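Arylsulfatase (Pseudoalteromonas sp. MB47, PDB 7AJ0) acts as a sulfatase on fucoidan, probably hydrolysing its sulfate esters in an exo-acting manner, and assembles as a hexamer. Local coordinates at residues Leu91-Met96 against Thr406-Ala411; Tyr97-Cys102 against Arg106-Thr111; Ile321-Asn326 against Thr378-Thr383. All coordinates share one frame; numbering follows the deposited sequence.

Contact 1: Leu91-Met96 against Thr406-Ala411; sequences LRLTSM and TAFLLA
Strand 91-93 and helix 406-409 come nearest at Leu-91 and Leu-409, whose CA atoms lie 7.7 Å apart, a spacing bridged by side chains without any hydrogen bond between the two backbones. Leu-91 and Leu-93, two residues apart on the strand, both direct their CB atoms at the helix, whereas Phe-408 and Leu-409 leave their backbone obliquely and make contact through their far ends. The Leu-91 and Leu-409 side chains cross at about a right angle and meet methyl to methyl, CD2 of Leu-91 lying 3.8 Å from CD2 of Leu-409. Beside them, Leu-93 and Phe-408 slide past one another in opposite directions. Phe-408 sends its ring across to the strand because chi1 (171°) turns CG away from the backbone N, and Leu-93 CD2 approaches it obliquely, 3.7 Å from Phe-408 CE2 and equally close to CZ. The other branch of Leu-93 joins the two pairs, its CD1 standing 4.3 Å from Leu-409 CD2. Strand 91-97 is flanked by strands 354-360 and 369-371, and Arg-92 turns to the other side, near Gly-68 of a second subunit. The result is an apolar helix-on-sheet layer, as expected of the alpha/beta sulfatase fold.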
loop_
_atom_site.group_PDB
_atom_site.type_symbol
_atom_site.label_atom_id
_atom_site.label_comp_id
_atom_site.label_asym_id
_atom_site.label_seq_id
_atom_site.Cartn_x
_atom_site.Cartn_y
_atom_site.Cartn_z
ATOM N N LEU A 91 11.864 -38.249 -16.245
ATOM C CA LEU A 91 11.140 -37.896 -15.030
ATOM C C LEU A 91 11.214 -36.390 -14.829
ATOM O O LEU A 91 12.309 -35.818 -14.791
ATOM C CB LEU A 91 11.727 -38.636 -13.825
ATOM C CG LEU A 91 11.340 -38.176 -12.423
ATOM C CD1 LEU A 91 9.857 -38.339 -12.179
ATOM C CD2 LEU A 91 12.140 -38.958 -11.382
ATOM N N ARG A 92 10.053 -35.754 -14.701
ATOM C CA ARG A 92 9.970 -34.326 -14.429
ATOM C C ARG A 92 9.602 -34.127 -12.963
ATOM O O ARG A 92 8.549 -34.594 -12.514
ATOM C CB ARG A 92 8.947 -33.651 -15.340
ATOM C CG ARG A 92 8.817 -32.156 -15.103
ATOM C CD ARG A 92 8.116 -31.462 -16.256
ATOM N NE ARG A 92 6.718 -31.862 -16.390
ATOM C CZ ARG A 92 5.707 -31.288 -15.741
ATOM N NH1 ARG A 92 5.933 -30.290 -14.897
ATOM N NH2 ARG A 92 4.469 -31.718 -15.935
ATOM N N LEU A 93 10.471 -33.446 -12.224
ATOM C CA LEU A 93 10.265 -33.172 -10.808
ATOM C C LEU A 93 9.650 -31.787 -10.656
ATOM O O LEU A 93 10.212 -30.795 -11.135
ATOM C CB LEU A 93 11.585 -33.258 -10.046
ATOM C CG LEU A 93 12.265 -34.625 -10.032
ATOM C CD1 LEU A 93 13.615 -34.534 -9.342
ATOM C CD2 LEU A 93 11.389 -35.659 -9.349
ATOM N N THR A 94 8.501 -31.718 -9.987
ATOM C CA THR A 94 7.784 -30.465 -9.803
ATOM C C THR A 94 8.016 -29.837 -8.433
ATOM O O THR A 94 7.508 -28.740 -8.180
ATOM C CB THR A 94 6.279 -30.676 -10.020
ATOM O OG1 THR A 94 5.814 -31.760 -9.204
ATOM C CG2 THR A 94 5.988 -30.990 -11.477
ATOM N N SER A 95 8.768 -30.493 -7.551
ATOM C CA SER A 95 9.115 -29.954 -6.236
ATOM C C SER A 95 10.612 -30.100 -5.983
ATOM O O SER A 95 11.060 -30.630 -4.963
ATOM C CB SER A 95 8.303 -30.628 -5.133
ATOM O OG SER A 95 6.992 -30.090 -5.078
ATOM N N MET A 96 11.405 -29.624 -6.936
ATOM C CA MET A 96 12.856 -29.567 -6.810
ATOM C C MET A 96 13.245 -28.198 -6.270
ATOM O O MET A 96 12.679 -27.178 -6.674
ATOM C CB MET A 96 13.509 -29.821 -8.167
ATOM C CG MET A 96 15.017 -29.679 -8.201
ATOM S SD MET A 96 15.896 -30.941 -7.282
ATOM C CE MET A 96 17.490 -30.828 -8.082
ATOM N N THR A 406 18.664 -42.117 -5.112
ATOM C CA THR A 406 18.695 -43.113 -6.178
ATOM C C THR A 406 17.438 -43.976 -6.165
ATOM O O THR A 406 16.886 -44.297 -7.224
ATOM C CB THR A 406 19.948 -43.980 -6.046
ATOM O OG1 THR A 406 21.113 -43.169 -6.250
ATOM C CG2 THR A 406 19.933 -45.107 -7.066
ATOM N N ALA A 407 16.970 -44.363 -4.974
ATOM C CA ALA A 407 15.733 -45.129 -4.870
ATOM C C ALA A 407 14.516 -44.318 -5.294
ATOM O O ALA A 407 13.490 -44.899 -5.661
ATOM C CB ALA A 407 15.542 -45.625 -3.435
ATOM N N PHE A 408 14.606 -42.990 -5.244
ATOM C CA PHE A 408 13.504 -42.135 -5.674
ATOM C C PHE A 408 13.507 -41.951 -7.186
ATOM O O PHE A 408 12.450 -42.019 -7.823
ATOM C CB PHE A 408 13.608 -40.795 -4.941
ATOM C CG PHE A 408 12.664 -39.737 -5.436
ATOM C CD1 PHE A 408 11.298 -39.960 -5.475
ATOM C CD2 PHE A 408 13.148 -38.497 -5.828
ATOM C CE1 PHE A 408 10.432 -38.974 -5.918
ATOM C CE2 PHE A 408 12.289 -37.507 -6.269
ATOM C CZ PHE A 408 10.929 -37.745 -6.314
ATOM N N LEU A 409 14.688 -41.755 -7.778
ATOM C CA LEU A 409 14.775 -41.484 -9.207
ATOM C C LEU A 409 14.602 -42.738 -10.057
ATOM O O LEU A 409 14.143 -42.641 -11.201
ATOM C CB LEU A 409 16.120 -40.830 -9.534
ATOM C CG LEU A 409 16.374 -39.437 -8.959
ATOM C CD1 LEU A 409 17.808 -38.999 -9.224
ATOM C CD2 LEU A 409 15.396 -38.427 -9.534
ATOM N N LEU A 410 14.960 -43.910 -9.534
ATOM C CA LEU A 410 14.940 -45.142 -10.313
ATOM C C LEU A 410 13.696 -45.988 -10.071
ATOM O O LEU A 410 13.571 -47.061 -10.670
ATOM C CB LEU A 410 16.189 -45.978 -10.010
ATOM C CG LEU A 410 17.532 -45.293 -10.252
ATOM C CD1 LEU A 410 18.676 -46.256 -9.991
ATOM C CD2 LEU A 410 17.612 -44.742 -11.661
ATOM N N ALA A 411 12.782 -45.541 -9.218
ATOM C CA ALA A 411 11.531 -46.242 -8.973
ATOM C C ALA A 411 10.407 -45.601 -9.779
ATOM O O ALA A 411 10.310 -44.374 -9.859
ATOM C CB ALA A 411 11.175 -46.227 -7.485
#

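Contact 2: Tyr97-Cys102 against Arg106-Thr111; sequences YSQPTC and RAALTT. With CA (calcium ion), chain G.
Cys-102 and Arg-106 stand one helical turn apart, and their side chains lead in to the same calcium site from different directions. Arg-106 N donates to Cys-102 O (3.0 Å, N-H...O angle 159°), the bond that closes the first turn of helix 102-111. The same carbonyl oxygen lies beside the aliphatic part of the arginine, 3.4 Å from Arg-106 CD, and near the plane of the guanidinium at its edge. From CG to NE the arginine chain is extended, and this carries the guanidinium past Cys-102 CB to the metal ligands, where NE bonds Asp-325 OD2 and NH1 bonds Ser-267 OG. Cys-102 has its SG anti to the carbonyl carbon (chi1 -59°) and places the sulfur 2.5 Å from the calcium ion. Earlier in the loop, Gln-99 lays its CG 4.3 Å from Ala-108 CB, a light apolar touch between loop and helix. At the far end of 106-111, Thr-111 OG1 reaches Ala-107 O at 2.7 Å from above the carbonyl plane, while Thr-110 N comes to that oxygen from the opposite face. Thr-110 OG1 bonds Arg-106 O at 2.9 Å from nearer the carbonyl plane, tilted 18° out of it. Replacing Arg-106 with a leucine would probably leave Asp-325 OD2 and Ser-267 OG without their guanidinium partner, so that the calcium ion alone of the contacts described would orient the carboxylate. Cys-102 and Arg-106 occupy the first and last places of the sulfatase signature Cys/Ser-X-Pro/Ala/Ser-X-Arg, where many relatives convert the cysteine to formylglycine; the deposited residue is a cysteine. The chemistry therefore implies a site where the helix start delivers a metal ligand and, a turn later, the second-shell group that holds a neighbouring ligand in position.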
loop_
_atom_site.group_PDB
_atom_site.type_symbol
_atom_site.label_atom_id
_atom_site.label_comp_id
_atom_site.label_asym_id
_atom_site.label_seq_id
_atom_site.Cartn_x
_atom_site.Cartn_y
_atom_site.Cartn_z
ATOM N N TYR A 97 14.213 -28.178 -5.355
ATOM C CA TYR A 97 14.525 -26.970 -4.606
ATOM C C TYR A 97 16.007 -26.643 -4.658
ATOM O O TYR A 97 16.858 -27.537 -4.658
ATOM C CB TYR A 97 14.080 -27.106 -3.135
ATOM C CG TYR A 97 12.603 -26.872 -2.964
ATOM C CD1 TYR A 97 12.098 -25.585 -2.855
ATOM C CD2 TYR A 97 11.711 -27.931 -2.935
ATOM C CE1 TYR A 97 10.746 -25.360 -2.716
ATOM C CE2 TYR A 97 10.358 -27.717 -2.793
ATOM C CZ TYR A 97 9.880 -26.427 -2.683
ATOM O OH TYR A 97 8.532 -26.206 -2.545
ATOM N N SER A 98 16.294 -25.338 -4.699
ATOM C CA SER A 98 17.657 -24.827 -4.704
ATOM C C SER A 98 17.829 -23.835 -3.563
ATOM O O SER A 98 16.927 -23.681 -2.732
ATOM C CB SER A 98 17.967 -24.156 -6.039
ATOM O OG SER A 98 17.184 -22.983 -6.202
ATOM N N GLN A 99 18.957 -23.152 -3.516
ATOM C CA GLN A 99 19.142 -22.005 -2.633
ATOM C C GLN A 99 18.692 -20.740 -3.345
ATOM O O GLN A 99 18.464 -20.734 -4.556
ATOM C CB GLN A 99 20.597 -21.914 -2.200
ATOM C CG GLN A 99 21.128 -23.201 -1.592
ATOM C CD GLN A 99 20.341 -23.635 -0.372
ATOM O OE1 GLN A 99 20.270 -22.915 0.626
ATOM N NE2 GLN A 99 19.735 -24.814 -0.448
ATOM N N PRO A 100 18.537 -19.630 -2.618
ATOM C CA PRO A 100 17.988 -18.420 -3.249
ATOM C C PRO A 100 18.957 -17.650 -4.136
ATOM O O PRO A 100 18.502 -16.767 -4.874
ATOM C CB PRO A 100 17.561 -17.557 -2.044
ATOM C CG PRO A 100 17.527 -18.489 -0.878
ATOM C CD PRO A 100 18.596 -19.502 -1.152
ATOM N N THR A 101 20.259 -17.940 -4.103
ATOM C CA THR A 101 21.230 -17.168 -4.867
ATOM C C THR A 101 22.307 -18.085 -5.436
ATOM O O THR A 101 22.423 -19.253 -5.060
ATOM C CB THR A 101 21.864 -16.062 -4.007
ATOM O OG1 THR A 101 22.345 -16.623 -2.778
ATOM C CG2 THR A 101 20.843 -14.978 -3.698
ATOM N N CYS A 102 23.113 -17.520 -6.343
ATOM C CA CYS A 102 24.001 -18.322 -7.181
ATOM C C CYS A 102 25.034 -19.075 -6.351
ATOM O O CYS A 102 25.094 -20.309 -6.379
ATOM C CB CYS A 102 24.710 -17.423 -8.200
ATOM S SG CYS A 102 23.635 -16.498 -9.310
ATOM N N ARG A 106 25.308 -23.227 -5.779
ATOM C CA ARG A 106 26.401 -23.964 -6.404
ATOM C C ARG A 106 27.307 -24.606 -5.365
ATOM O O ARG A 106 27.856 -25.686 -5.609
ATOM C CB ARG A 106 27.176 -23.028 -7.327
ATOM C CG ARG A 106 26.396 -22.717 -8.592
ATOM C CD ARG A 106 26.703 -21.352 -9.172
ATOM N NE ARG A 106 25.695 -20.999 -10.170
ATOM C CZ ARG A 106 25.643 -21.518 -11.393
ATOM N NH1 ARG A 106 26.546 -22.411 -11.776
ATOM N NH2 ARG A 106 24.687 -21.147 -12.233
ATOM N N ALA A 107 27.462 -23.972 -4.202
ATOM C CA ALA A 107 28.141 -24.625 -3.091
ATOM C C ALA A 107 27.380 -25.871 -2.649
ATOM O O ALA A 107 27.974 -26.932 -2.426
ATOM C CB ALA A 107 28.297 -23.646 -1.925
ATOM N N ALA A 108 26.058 -25.760 -2.517
ATOM C CA ALA A 108 25.269 -26.905 -2.078
ATOM C C ALA A 108 25.394 -28.063 -3.058
ATOM O O ALA A 108 25.483 -29.228 -2.652
ATOM C CB ALA A 108 23.805 -26.497 -1.913
ATOM N N LEU A 109 25.410 -27.760 -4.355
ATOM C CA LEU A 109 25.501 -28.810 -5.361
ATOM C C LEU A 109 26.853 -29.508 -5.334
ATOM O O LEU A 109 26.952 -30.668 -5.753
ATOM C CB LEU A 109 25.241 -28.218 -6.745
ATOM C CG LEU A 109 25.432 -29.141 -7.946
ATOM C CD1 LEU A 109 24.375 -30.230 -7.960
ATOM C CD2 LEU A 109 25.398 -28.324 -9.230
ATOM N N THR A 110 27.899 -28.834 -4.855
ATOM C CA THR A 110 29.248 -29.386 -4.894
ATOM C C THR A 110 29.814 -29.684 -3.510
ATOM O O THR A 110 31.014 -29.953 -3.391
ATOM C CB THR A 110 30.192 -28.432 -5.636
ATOM O OG1 THR A 110 30.229 -27.167 -4.961
ATOM C CG2 THR A 110 29.729 -28.234 -7.070
ATOM N N THR A 111 28.986 -29.648 -2.465
ATOM C CA THR A 111 29.440 -30.020 -1.133
ATOM C C THR A 111 28.440 -30.864 -0.358
ATOM O O THR A 111 28.791 -31.344 0.724
ATOM C CB THR A 111 29.768 -28.774 -0.296
ATOM O OG1 THR A 111 28.568 -28.038 -0.031
ATOM C CG2 THR A 111 30.763 -27.881 -1.023
HETATM CA CA CA G . 22.146 -18.218 -10.465
#

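Contact 3: Ile321-Asn326 against Thr378-Thr383; sequences IFTSDN and TDIYMT. With CA (calcium ion), chain G.
No flat group takes part where Ile-321 meets Ile-380; such groups lie elsewhere in the two segments, the Tyr-381 ring with Met-382 CE in plane at its edge, and the Asp-325 carboxylate and Asn-326 amide at the calcium ion. The carboxylate chelates with both oxygens, Asp-325 OD2 at 2.2 Å and OD1 at 2.6 Å from the metal, and Asn-326 OD1 adds a third bond of 2.4 Å. Back at the contact, the two isoleucines slide past each other in opposite directions and exchange branches: Ile-321 CD1 rests 3.8 Å from Ile-380 CG2, while Ile-321 CG2 lies 3.9 Å from Ile-380 CD1. Each has CG2 anti to the backbone N and CG1 beside it, which leaves the two branches spread for this reciprocal fit. Ile-380 CD1 also reaches Thr-323 CG2 at 4.2 Å, so one methyl spans alternate residues of the strand, and Met-96 packs against Ile-380 and Thr-323 alike. One turn on, Thr-383 OG1 (2.6 Å) and Thr-383 N grip Asp-379 O from opposite faces of its plane. The strand thus offers methyl groups to the helix, and the loop just after it supplies metal ligands. There, Asp-325 OD2 and Asn-326 OD1 stand 2.9 Å apart without a hydrogen bond, a closeness that the shared calcium ion, completed by Asp-60, Asp-61 and Cys-102, is likely to make tolerable.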
loop_
_atom_site.group_PDB
_atom_site.type_symbol
_atom_site.label_atom_id
_atom_site.label_comp_id
_atom_site.label_asym_id
_atom_site.label_seq_id
_atom_site.Cartn_x
_atom_site.Cartn_y
_atom_site.Cartn_z
ATOM N N ILE A 321 20.851 -34.980 -15.572
ATOM C CA ILE A 321 20.051 -34.138 -14.690
ATOM C C ILE A 321 20.074 -32.725 -15.255
ATOM O O ILE A 321 21.149 -32.145 -15.453
ATOM C CB ILE A 321 20.569 -34.164 -13.244
ATOM C CG1 ILE A 321 20.295 -35.533 -12.618
ATOM C CG2 ILE A 321 19.920 -33.055 -12.428
ATOM C CD1 ILE A 321 20.916 -35.735 -11.249
ATOM N N PHE A 322 18.892 -32.182 -15.527
ATOM C CA PHE A 322 18.726 -30.816 -16.013
ATOM C C PHE A 322 18.053 -30.013 -14.908
ATOM O O PHE A 322 16.963 -30.376 -14.453
ATOM C CB PHE A 322 17.895 -30.793 -17.297
ATOM C CG PHE A 322 17.691 -29.417 -17.862
ATOM C CD1 PHE A 322 16.665 -28.612 -17.401
ATOM C CD2 PHE A 322 18.522 -28.930 -18.859
ATOM C CE1 PHE A 322 16.475 -27.346 -17.917
ATOM C CE2 PHE A 322 18.336 -27.665 -19.379
ATOM C CZ PHE A 322 17.311 -26.872 -18.907
ATOM N N THR A 323 18.695 -28.935 -14.476
ATOM C CA THR A 323 18.184 -28.177 -13.342
ATOM C C THR A 323 18.714 -26.751 -13.409
ATOM O O THR A 323 19.469 -26.384 -14.312
ATOM C CB THR A 323 18.564 -28.855 -12.018
ATOM O OG1 THR A 323 17.921 -28.186 -10.926
ATOM C CG2 THR A 323 20.068 -28.816 -11.800
ATOM N N SER A 324 18.298 -25.945 -12.439
ATOM C CA SER A 324 18.718 -24.562 -12.297
ATOM C C SER A 324 19.359 -24.373 -10.929
ATOM O O SER A 324 19.258 -25.229 -10.046
ATOM C CB SER A 324 17.528 -23.610 -12.468
ATOM O OG SER A 324 17.903 -22.274 -12.193
ATOM N N ASP A 325 20.031 -23.236 -10.753
ATOM C CA ASP A 325 20.647 -22.927 -9.470
ATOM C C ASP A 325 19.801 -22.001 -8.605
ATOM O O ASP A 325 20.006 -21.963 -7.388
ATOM C CB ASP A 325 22.036 -22.309 -9.677
ATOM C CG ASP A 325 21.982 -20.867 -10.131
ATOM O OD1 ASP A 325 21.030 -20.485 -10.848
ATOM O OD2 ASP A 325 22.909 -20.115 -9.765
ATOM N N ASN A 326 18.856 -21.274 -9.187
ATOM C CA ASN A 326 17.917 -20.466 -8.413
ATOM C C ASN A 326 16.838 -19.960 -9.364
ATOM O O ASN A 326 16.869 -20.226 -10.569
ATOM C CB ASN A 326 18.623 -19.317 -7.691
ATOM C CG ASN A 326 19.525 -18.520 -8.606
ATOM O OD1 ASN A 326 20.750 -18.610 -8.522
ATOM N ND2 ASN A 326 18.922 -17.738 -9.495
ATOM N N THR A 378 21.400 -30.496 -2.932
ATOM C CA THR A 378 22.319 -31.356 -2.200
ATOM C C THR A 378 22.023 -32.833 -2.437
ATOM O O THR A 378 22.907 -33.670 -2.231
ATOM C CB THR A 378 22.261 -31.059 -0.701
ATOM O OG1 THR A 378 20.924 -31.252 -0.223
ATOM C CG2 THR A 378 22.702 -29.632 -0.418
ATOM N N ASP A 379 20.801 -33.167 -2.863
ATOM C CA ASP A 379 20.474 -34.559 -3.147
ATOM C C ASP A 379 21.146 -35.043 -4.426
ATOM O O ASP A 379 21.437 -36.236 -4.558
ATOM C CB ASP A 379 18.958 -34.734 -3.244
ATOM C CG ASP A 379 18.251 -34.445 -1.931
ATOM O OD1 ASP A 379 18.929 -34.412 -0.882
ATOM O OD2 ASP A 379 17.014 -34.258 -1.947
ATOM N N ILE A 380 21.393 -34.142 -5.380
ATOM C CA ILE A 380 22.156 -34.519 -6.566
ATOM C C ILE A 380 23.574 -34.907 -6.168
ATOM O O ILE A 380 24.127 -35.904 -6.648
ATOM C CB ILE A 380 22.153 -33.374 -7.594
ATOM C CG1 ILE A 380 20.722 -33.061 -8.037
ATOM C CG2 ILE A 380 23.019 -33.741 -8.794
ATOM C CD1 ILE A 380 20.581 -31.754 -8.799
ATOM N N TYR A 381 24.184 -34.117 -5.281
ATOM C CA TYR A 381 25.511 -34.436 -4.770
ATOM C C TYR A 381 25.529 -35.809 -4.114
ATOM O O TYR A 381 26.355 -36.662 -4.455
ATOM C CB TYR A 381 25.936 -33.343 -3.785
ATOM C CG TYR A 381 27.164 -33.636 -2.958
ATOM C CD1 TYR A 381 27.083 -34.410 -1.807
ATOM C CD2 TYR A 381 28.398 -33.107 -3.304
ATOM C CE1 TYR A 381 28.196 -34.666 -1.041
ATOM C CE2 TYR A 381 29.518 -33.358 -2.543
ATOM C CZ TYR A 381 29.412 -34.137 -1.414
ATOM O OH TYR A 381 30.527 -34.394 -0.652
ATOM N N MET A 382 24.611 -36.045 -3.175
ATOM C CA MET A 382 24.618 -37.302 -2.434
ATOM C C MET A 382 24.224 -38.475 -3.320
ATOM O O MET A 382 24.726 -39.589 -3.132
ATOM C CB MET A 382 23.679 -37.202 -1.233
ATOM C CG MET A 382 24.025 -38.153 -0.098
ATOM S SD MET A 382 25.671 -37.860 0.582
ATOM C CE MET A 382 25.455 -36.271 1.379
ATOM N N THR A 383 23.324 -38.251 -4.279
ATOM C CA THR A 383 22.995 -39.291 -5.248
ATOM C C THR A 383 24.206 -39.629 -6.112
ATOM O O THR A 383 24.481 -40.804 -6.379
ATOM C CB THR A 383 21.818 -38.834 -6.114
ATOM O OG1 THR A 383 20.681 -38.567 -5.277
ATOM C CG2 THR A 383 21.451 -39.890 -7.144
HETATM CA CA CA G . 22.146 -18.218 -10.465
#

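In the fold
From the N terminus, strand 91-97 supplies the first half of contact 1, which closes only at helix 406-409, with 309 residues in between. Contact 2 follows at once, closing a three-residue gap as the loop enters helix 102-111. Contact 3 then joins strand 318-324 to helix 377-387 across 51 residues. Contacts 2 and 3 run in series, both nested inside the loop of contact 1, and none cross. Contacts 1 and 3 lay successive helices on one mixed sheet and meet where Thr-406 packs on Thr-383. Contacts 2 and 3, centred about 8 Å apart, share the calcium ion.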